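Local coordinates for replication protein (Sphinx1.76-related DNA, PDB 6H24), which probably helps initiate replication of its plasmid-like DNA, this chain being the WH1 winged-helix domain of a longer initiator protein, at residues L26-E31 against L45-S50; W96-G101 against E110-P115. All blocks are in the same frame, centred on the assembly; numbering follows the deposited sequence. Where two conformers were deposited one is given.

Interaction 1 (L26-E31 against L45-S50)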
ATOM      1  N   LEU A  26      12.848 -11.601  -3.856  1.00 21.40           N
ATOM      2  CA  LEU A  26      14.243 -11.689  -4.280  1.00 21.83           C
ATOM      3  C   LEU A  26      14.373 -11.402  -5.772  1.00 22.61           C
ATOM      4  O   LEU A  26      15.294 -10.696  -6.202  1.00 23.20           O
ATOM      5  CB  LEU A  26      14.819 -13.071  -3.945  1.00 23.33           C
ATOM      6  N   LEU A  27      13.462 -11.949  -6.580  1.00 22.21           N
ATOM      7  CA  LEU A  27      13.539 -11.744  -8.020  1.00 22.34           C
ATOM      8  C   LEU A  27      13.312 -10.283  -8.386  1.00 21.97           C
ATOM      9  O   LEU A  27      13.958  -9.764  -9.301  1.00 22.86           O
ATOM     10  CB  LEU A  27      12.514 -12.632  -8.727  1.00 23.93           C
ATOM     11  CG  LEU A  27      12.785 -14.134  -8.688  1.00 26.15           C
ATOM     12  CD1 LEU A  27      11.522 -14.871  -9.120  1.00 26.45           C
ATOM     13  CD2 LEU A  27      13.966 -14.511  -9.565  1.00 30.86           C
ATOM     14  N   ALA A  28      12.362  -9.615  -7.721  1.00 21.33           N
ATOM     15  CA  ALA A  28      12.145  -8.198  -7.989  1.00 21.26           C
ATOM     16  C   ALA A  28      13.420  -7.407  -7.728  1.00 22.14           C
ATOM     17  O   ALA A  28      13.767  -6.500  -8.495  1.00 23.28           O
ATOM     18  CB  ALA A  28      10.984  -7.666  -7.143  1.00 21.70           C
ATOM     19  N   ILE A  29      14.118  -7.736  -6.640  1.00 20.17           N
ATOM     20  CA  ILE A  29      15.375  -7.061  -6.304  1.00 21.14           C
ATOM     21  C   ILE A  29      16.425  -7.316  -7.376  1.00 23.34           C
ATOM     22  O   ILE A  29      17.100  -6.392  -7.843  1.00 23.37           O
ATOM     23  CB  ILE A  29      15.873  -7.524  -4.921  1.00 21.75           C
ATOM     24  CG1 ILE A  29      14.925  -7.064  -3.818  1.00 22.31           C
ATOM     25  CG2 ILE A  29      17.291  -7.023  -4.662  1.00 22.95           C
ATOM     26  CD1 ILE A  29      15.105  -7.804  -2.516  1.00 23.15           C
ATOM     27  N   ILE A  30      16.587  -8.578  -7.766  1.00 24.48           N
ATOM     28  CA  ILE A  30      17.600  -8.949  -8.751  1.00 24.80           C
ATOM     29  C   ILE A  30      17.314  -8.295 -10.097  1.00 25.14           C
ATOM     30  O   ILE A  30      18.202  -7.703 -10.721  1.00 26.74           O
ATOM     31  CB  ILE A  30      17.670 -10.482  -8.875  1.00 27.10           C
ATOM     32  CG1 ILE A  30      18.274 -11.080  -7.606  1.00 28.24           C
ATOM     33  CG2 ILE A  30      18.465 -10.892 -10.115  1.00 29.57           C
ATOM     34  CD1 ILE A  30      18.155 -12.585  -7.533  1.00 31.03           C
ATOM     35  N   GLU A  31      16.070  -8.409 -10.580  1.00 23.45           N
ATOM     36  CA  GLU A  31      15.749  -7.843 -11.887  0.53 24.16           C
ATOM     37  C   GLU A  31      15.870  -6.323 -11.885  1.00 24.96           C
ATOM     38  O   GLU A  31      16.255  -5.733 -12.904  1.00 27.69           O
ATOM     39  CB  GLU A  31      14.345  -8.266 -12.317  0.53 25.64           C
ATOM     40  CG  GLU A  31      14.031  -7.940 -13.769  0.53 29.15           C
ATOM     41  CD  GLU A  31      12.877  -8.757 -14.326  0.53 30.15           C
ATOM     42  OE1 GLU A  31      12.662  -9.902 -13.872  0.53 31.90           O
ATOM     43  OE2 GLU A  31      12.178  -8.252 -15.227  0.53 34.08           O
ATOM     44  N   LEU A  45       8.056  -2.651 -10.044  1.00 20.92           N
ATOM     45  CA  LEU A  45       9.165  -3.551 -10.320  1.00 24.15           C
ATOM     46  C   LEU A  45       8.623  -4.758 -11.069  1.00 24.93           C
ATOM     47  O   LEU A  45       7.648  -5.371 -10.630  1.00 25.76           O
ATOM     48  CB  LEU A  45       9.827  -3.988  -9.019  1.00 24.79           C
ATOM     49  CG  LEU A  45      10.421  -2.859  -8.183  1.00 25.32           C
ATOM     50  CD1 LEU A  45      10.838  -3.367  -6.827  1.00 27.53           C
ATOM     51  CD2 LEU A  45      11.606  -2.277  -8.919  1.00 25.45           C
ATOM     52  N   THR A  46       9.240  -5.087 -12.197  1.00 25.36           N
ATOM     53  CA  THR A  46       8.811  -6.215 -13.008  1.00 24.66           C
ATOM     54  C   THR A  46       9.539  -7.486 -12.582  1.00 23.25           C
ATOM     55  O   THR A  46      10.723  -7.455 -12.233  1.00 24.23           O
ATOM     56  CB  THR A  46       9.057  -5.933 -14.493  1.00 27.92           C
ATOM     57  OG1 THR A  46       8.286  -4.793 -14.899  1.00 31.41           O
ATOM     58  CG2 THR A  46       8.676  -7.135 -15.355  1.00 27.86           C
ATOM     59  N   VAL A  47       8.806  -8.600 -12.588  1.00 22.84           N
ATOM     60  CA  VAL A  47       9.364  -9.936 -12.401  1.00 24.94           C
ATOM     61  C   VAL A  47       8.891 -10.815 -13.550  1.00 24.45           C
ATOM     62  O   VAL A  47       7.688 -10.898 -13.822  1.00 24.65           O
ATOM     63  CB  VAL A  47       8.963 -10.565 -11.054  1.00 26.47           C
ATOM     64  CG1 VAL A  47       9.475 -12.005 -10.963  1.00 27.73           C
ATOM     65  CG2 VAL A  47       9.490  -9.735  -9.896  1.00 28.97           C
ATOM     66  N   HIS A  48       9.838 -11.448 -14.235  1.00 25.62           N
ATOM     67  CA  HIS A  48       9.550 -12.361 -15.326  1.00 26.96           C
ATOM     68  C   HIS A  48       9.525 -13.797 -14.829  1.00 25.56           C
ATOM     69  O   HIS A  48      10.402 -14.214 -14.068  1.00 25.27           O
ATOM     70  CB  HIS A  48      10.596 -12.240 -16.440  1.00 31.01           C
ATOM     71  CG  HIS A  48      10.507 -10.973 -17.228  1.00 33.62           C
ATOM     72  ND1 HIS A  48      10.892  -9.748 -16.728  1.00 33.60           N
ATOM     73  CD2 HIS A  48      10.093 -10.748 -18.497  1.00 35.82           C
ATOM     74  CE1 HIS A  48      10.704  -8.821 -17.651  1.00 34.59           C
ATOM     75  NE2 HIS A  48      10.216  -9.401 -18.732  1.00 36.21           N
ATOM     76  N   ALA A  49       8.523 -14.562 -15.267  1.00 26.21           N
ATOM     77  CA  ALA A  49       8.549 -15.995 -14.994  1.00 26.80           C
ATOM     78  C   ALA A  49       9.831 -16.626 -15.528  1.00 28.91           C
ATOM     79  O   ALA A  49      10.346 -17.580 -14.934  1.00 30.05           O
ATOM     80  CB  ALA A  49       7.325 -16.684 -15.601  1.00 28.36           C
ATOM     81  N   SER A  50      10.362 -16.102 -16.637  1.00 29.21           N
ATOM     82  CA  SER A  50      11.609 -16.624 -17.184  1.00 32.61           C
ATOM     83  C   SER A  50      12.754 -16.465 -16.192  1.00 33.21           C
ATOM     84  O   SER A  50      13.616 -17.344 -16.089  1.00 33.89           O
ATOM     85  CB  SER A  50      11.942 -15.911 -18.496  1.00 34.93           C
ATOM     86  OG  SER A  50      11.957 -14.503 -18.322  1.00 35.79           O
TER
HETATM   87  O   HOH W   1      12.271  -5.704 -10.835  1.00 24.34           O
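Glu31 reaches from its helix to His48 and offers one carboxylate oxygen to the backbone and the other to the ring. His48 N donates to Glu31 OE1 at 3.2 Å, arriving on the syn side and only 16° out of the carboxylate plane. On the other branch His48 ND1 is paired with Glu31 OE2, which lies at the ring edge near its plane. The modelled 2.5 Å between ND1 and OE2 is suspiciously short and the bond is bent; since Glu31 was built in two conformers, its exact length is doubtful. With CG anti to the backbone N (chi1 -169°) and the chain extended beyond it, the carboxylate passes Thr46 O to meet His48, the N-cap of helix 49-56. Ser51 of that helix adds a weak bond to OE1, and the helix start would probably favour the negative charge. Were His48 replaced by an alanine, OE2 would probably lose its ring donor and the carboxylate would be freer to turn, although the backbone NH could still hold OE1. Two carbonyls share a water, which donates to Ala28 O at 2.9 Å and to Thr46 O at 2.7 Å. Nearby, Val47 rests its two methyls on the helix, CG1 on Leu27 CB (3.8 Å) and CG2 near Ala28 N (3.6 Å). Helix 19-34 crossing strand 45-48, which runs into helix 49-56, is consistent with a winged-helix fold.

Interaction 2 (W96-G101 against E110-P115)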
ATOM      1  N   TRP A  96       3.177  -5.028   2.970  1.00 19.07           N
ATOM      2  CA  TRP A  96       4.444  -5.319   2.302  1.00 18.67           C
ATOM      3  C   TRP A  96       4.510  -4.628   0.943  1.00 18.49           C
ATOM      4  O   TRP A  96       5.536  -4.038   0.586  1.00 18.81           O
ATOM      5  CB  TRP A  96       4.611  -6.832   2.112  1.00 18.90           C
ATOM      6  CG  TRP A  96       4.925  -7.585   3.352  1.00 20.23           C
ATOM      7  CD1 TRP A  96       4.067  -7.893   4.366  1.00 21.07           C
ATOM      8  CD2 TRP A  96       6.186  -8.179   3.700  1.00 19.97           C
ATOM      9  NE1 TRP A  96       4.715  -8.628   5.329  1.00 22.36           N
ATOM     10  CE2 TRP A  96       6.019  -8.815   4.946  1.00 21.55           C
ATOM     11  CE3 TRP A  96       7.433  -8.236   3.074  1.00 22.22           C
ATOM     12  CZ2 TRP A  96       7.055  -9.488   5.587  1.00 23.47           C
ATOM     13  CZ3 TRP A  96       8.461  -8.904   3.713  1.00 22.42           C
ATOM     14  CH2 TRP A  96       8.267  -9.526   4.953  1.00 24.11           C
ATOM     15  N   VAL A  97       3.419  -4.688   0.184  1.00 17.06           N
ATOM     16  CA  VAL A  97       3.318  -4.105  -1.146  1.00 18.11           C
ATOM     17  C   VAL A  97       2.025  -3.294  -1.219  1.00 18.38           C
ATOM     18  O   VAL A  97       1.003  -3.682  -0.644  1.00 20.61           O
ATOM     19  CB  VAL A  97       3.354  -5.194  -2.242  1.00 19.65           C
ATOM     20  CG1 VAL A  97       4.727  -5.842  -2.335  1.00 20.87           C
ATOM     21  CG2 VAL A  97       2.295  -6.275  -1.964  1.00 19.90           C
ATOM     22  N   SER A  98       2.083  -2.151  -1.899  1.00 17.53           N
ATOM     23  CA  SER A  98       0.914  -1.304  -2.080  1.00 18.86           C
ATOM     24  C   SER A  98       0.121  -1.651  -3.331  1.00 18.47           C
ATOM     25  O   SER A  98      -1.045  -1.238  -3.448  1.00 19.18           O
ATOM     26  CB  SER A  98       1.342   0.163  -2.167  1.00 19.97           C
ATOM     27  OG  SER A  98       2.288   0.346  -3.208  1.00 21.42           O
ATOM     28  N   GLN A  99       0.721  -2.387  -4.265  1.00 18.21           N
ATOM     29  CA  GLN A  99       0.161  -2.595  -5.589  1.00 19.34           C
ATOM     30  C   GLN A  99       0.785  -3.844  -6.180  1.00 18.27           C
ATOM     31  O   GLN A  99       1.987  -4.069  -6.017  1.00 19.62           O
ATOM     32  CB  GLN A  99       0.452  -1.391  -6.501  1.00 21.34           C
ATOM     33  CG  GLN A  99      -0.188  -1.422  -7.888  1.00 23.11           C
ATOM     34  CD  GLN A  99       0.228  -0.239  -8.746  1.00 22.37           C
ATOM     35  OE1 GLN A  99       0.746  -0.404  -9.858  1.00 23.78           O
ATOM     36  NE2 GLN A  99       0.021   0.958  -8.230  1.00 21.61           N
ATOM     37  N   ILE A 100      -0.028  -4.624  -6.893  1.00 19.12           N
ATOM     38  CA  ILE A 100       0.445  -5.780  -7.649  1.00 19.39           C
ATOM     39  C   ILE A 100      -0.205  -5.757  -9.024  1.00 22.05           C
ATOM     40  O   ILE A 100      -1.216  -5.090  -9.251  1.00 22.87           O
ATOM     41  CB  ILE A 100       0.129  -7.109  -6.933  1.00 20.51           C
ATOM     42  CG1 ILE A 100      -1.384  -7.246  -6.702  1.00 20.43           C
ATOM     43  CG2 ILE A 100       0.896  -7.193  -5.621  1.00 19.42           C
ATOM     44  CD1 ILE A 100      -1.818  -8.581  -6.144  1.00 22.31           C
ATOM     45  N   GLY A 101       0.375  -6.514  -9.943  1.00 21.35           N
ATOM     46  CA  GLY A 101      -0.182  -6.617 -11.277  1.00 21.03           C
ATOM     47  C   GLY A 101       0.345  -7.847 -11.971  1.00 21.29           C
ATOM     48  O   GLY A 101       1.426  -8.347 -11.654  1.00 21.74           O
ATOM     49  N   GLU A 110       4.126  -7.526 -11.579  1.00 23.42           N
ATOM     50  CA  GLU A 110       4.627  -6.221 -11.175  1.00 26.16           C
ATOM     51  C   GLU A 110       4.246  -5.997  -9.720  1.00 26.28           C
ATOM     52  O   GLU A 110       3.126  -6.313  -9.321  1.00 29.12           O
ATOM     53  CB  GLU A 110       4.021  -5.091 -12.008  1.00 29.81           C
ATOM     54  CG  GLU A 110       4.636  -4.847 -13.350  1.00 34.82           C
ATOM     55  CD  GLU A 110       4.118  -3.560 -13.958  1.00 38.05           C
ATOM     56  OE1 GLU A 110       3.366  -2.837 -13.265  1.00 38.87           O
ATOM     57  OE2 GLU A 110       4.442  -3.281 -15.124  1.00 40.50           O
ATOM     58  N   ILE A 111       5.143  -5.398  -8.941  1.00 22.47           N
ATOM     59  CA  ILE A 111       4.832  -5.059  -7.560  1.00 21.59           C
ATOM     60  C   ILE A 111       5.418  -3.691  -7.235  1.00 19.74           C
ATOM     61  O   ILE A 111       6.394  -3.254  -7.849  1.00 20.59           O
ATOM     62  CB  ILE A 111       5.352  -6.102  -6.541  1.00 23.43           C
ATOM     63  CG1 ILE A 111       6.883  -6.173  -6.520  1.00 25.39           C
ATOM     64  CG2 ILE A 111       4.774  -7.485  -6.844  1.00 24.90           C
ATOM     65  CD1 ILE A 111       7.420  -7.051  -5.401  1.00 25.84           C
ATOM     66  N   ILE A 112       4.801  -3.007  -6.281  1.00 20.12           N
ATOM     67  CA  ILE A 112       5.392  -1.832  -5.653  1.00 19.61           C
ATOM     68  C   ILE A 112       5.490  -2.089  -4.157  1.00 19.00           C
ATOM     69  O   ILE A 112       4.486  -2.406  -3.516  1.00 19.45           O
ATOM     70  CB  ILE A 112       4.589  -0.549  -5.909  1.00 20.42           C
ATOM     71  CG1 ILE A 112       4.314  -0.346  -7.401  1.00 22.55           C
ATOM     72  CG2 ILE A 112       5.370   0.646  -5.356  1.00 20.46           C
ATOM     73  CD1 ILE A 112       3.544   0.935  -7.718  1.00 24.61           C
ATOM     74  N   PHE A 113       6.684  -1.937  -3.599  1.00 19.00           N
ATOM     75  CA  PHE A 113       6.842  -2.094  -2.161  1.00 17.01           C
ATOM     76  C   PHE A 113       6.253  -0.908  -1.413  1.00 18.56           C
ATOM     77  O   PHE A 113       6.333   0.239  -1.862  1.00 19.58           O
ATOM     78  CB  PHE A 113       8.319  -2.255  -1.804  1.00 17.88           C
ATOM     79  CG  PHE A 113       8.880  -3.586  -2.179  1.00 20.13           C
ATOM     80  CD1 PHE A 113       8.529  -4.723  -1.469  1.00 21.03           C
ATOM     81  CD2 PHE A 113       9.743  -3.715  -3.252  1.00 23.19           C
ATOM     82  CE1 PHE A 113       9.038  -5.960  -1.813  1.00 23.52           C
ATOM     83  CE2 PHE A 113      10.257  -4.952  -3.601  1.00 24.30           C
ATOM     84  CZ  PHE A 113       9.915  -6.073  -2.877  1.00 24.37           C
ATOM     85  N   ALA A 114       5.675  -1.197  -0.249  1.00 17.68           N
ATOM     86  CA  ALA A 114       5.180  -0.158   0.632  1.00 17.32           C
ATOM     87  C   ALA A 114       6.342   0.659   1.191  1.00 17.04           C
ATOM     88  O   ALA A 114       7.458   0.150   1.339  1.00 18.43           O
ATOM     89  CB  ALA A 114       4.382  -0.770   1.774  1.00 17.80           C
ATOM     90  N   PRO A 115       6.106   1.928   1.530  1.00 20.26           N
ATOM     91  CA  PRO A 115       7.250   2.778   1.924  1.00 19.84           C
ATOM     92  C   PRO A 115       7.966   2.325   3.184  1.00 19.94           C
ATOM     93  O   PRO A 115       9.172   2.559   3.307  1.00 21.00           O
ATOM     94  CB  PRO A 115       6.627   4.171   2.092  1.00 20.57           C
ATOM     95  CG  PRO A 115       5.139   3.953   2.190  1.00 20.59           C
ATOM     96  CD  PRO A 115       4.841   2.681   1.437  1.00 20.80           C
TER
HETATM   97  O   HOH W   2       4.172   2.036  -2.180  1.00 21.61           O
HETATM   98  O   HOH W   3       1.363  -3.153 -10.678  1.00 26.96           O
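Trp96 and Ala114 join the hairpin strands at one end: Ala114 N donates to Trp96 O at 3.0 Å in an almost straight bond (176°). Ser98 N then binds Ile112 O at 2.9 Å, and Ile112 N returns a bond to Gln99 O. Packing is tight round Ile112. Gln99 CG is anti to the backbone N (chi1 -175°), and the extended chain lays its amide beside Ile112 CD1, 3.6 Å from Gln99 NE2, while Ser98 OG lies 3.7 Å from Ile112 CB. The apolar pairs are buried but more widely spaced: Ile100 CG2 meets Ile111 CG2 at 4.1 Å, and Val97 CG1 lies near Ile111 and Phe113, with Leu74, Phe75 and Cys71 of helix 60-75 covering them. The loose, watery part is the Glu110 end. Glu110 N donates to Gly101 O, but the return bond, Gly101 N to Glu110 O, is weak (129°). A water donates to Gln99 OE1 at 2.9 Å and, at a longer 3.3 Å, to Glu110 OE1. The other oxygen, OE2, is held by a salt bridge to Arg85 of the second subunit, its chief polar partner. The chemistry thus implies an apolar face turned to the domain's own helices and a mixed one whose polar rim meets the partner subunit.

In the fold
Interaction 1 closes before interaction 2 opens along the chain, and their centres lie about 13 Å apart. They meet in one antiparallel sheet, where strand 108-113 runs between 45-48 and 97-103. The join is direct: Leu45 N probably hydrogen-bonds to Ile111 O at 2.8 Å, and Leu45 CD1 packs on Phe113 CE2. Helix 19-34 also serves both, since Ala28 touches Ile111 and Ile25 touches Phe113. Strand order 1-3-2, with helices 49-56 and 60-75 inserted after the first strand, is the winged-helix plan. Interaction 1 thus packs helix 19-34 on the sheet, while interaction 2 forms the wing-type hairpin whose outer strand extends the sheet into the second subunit.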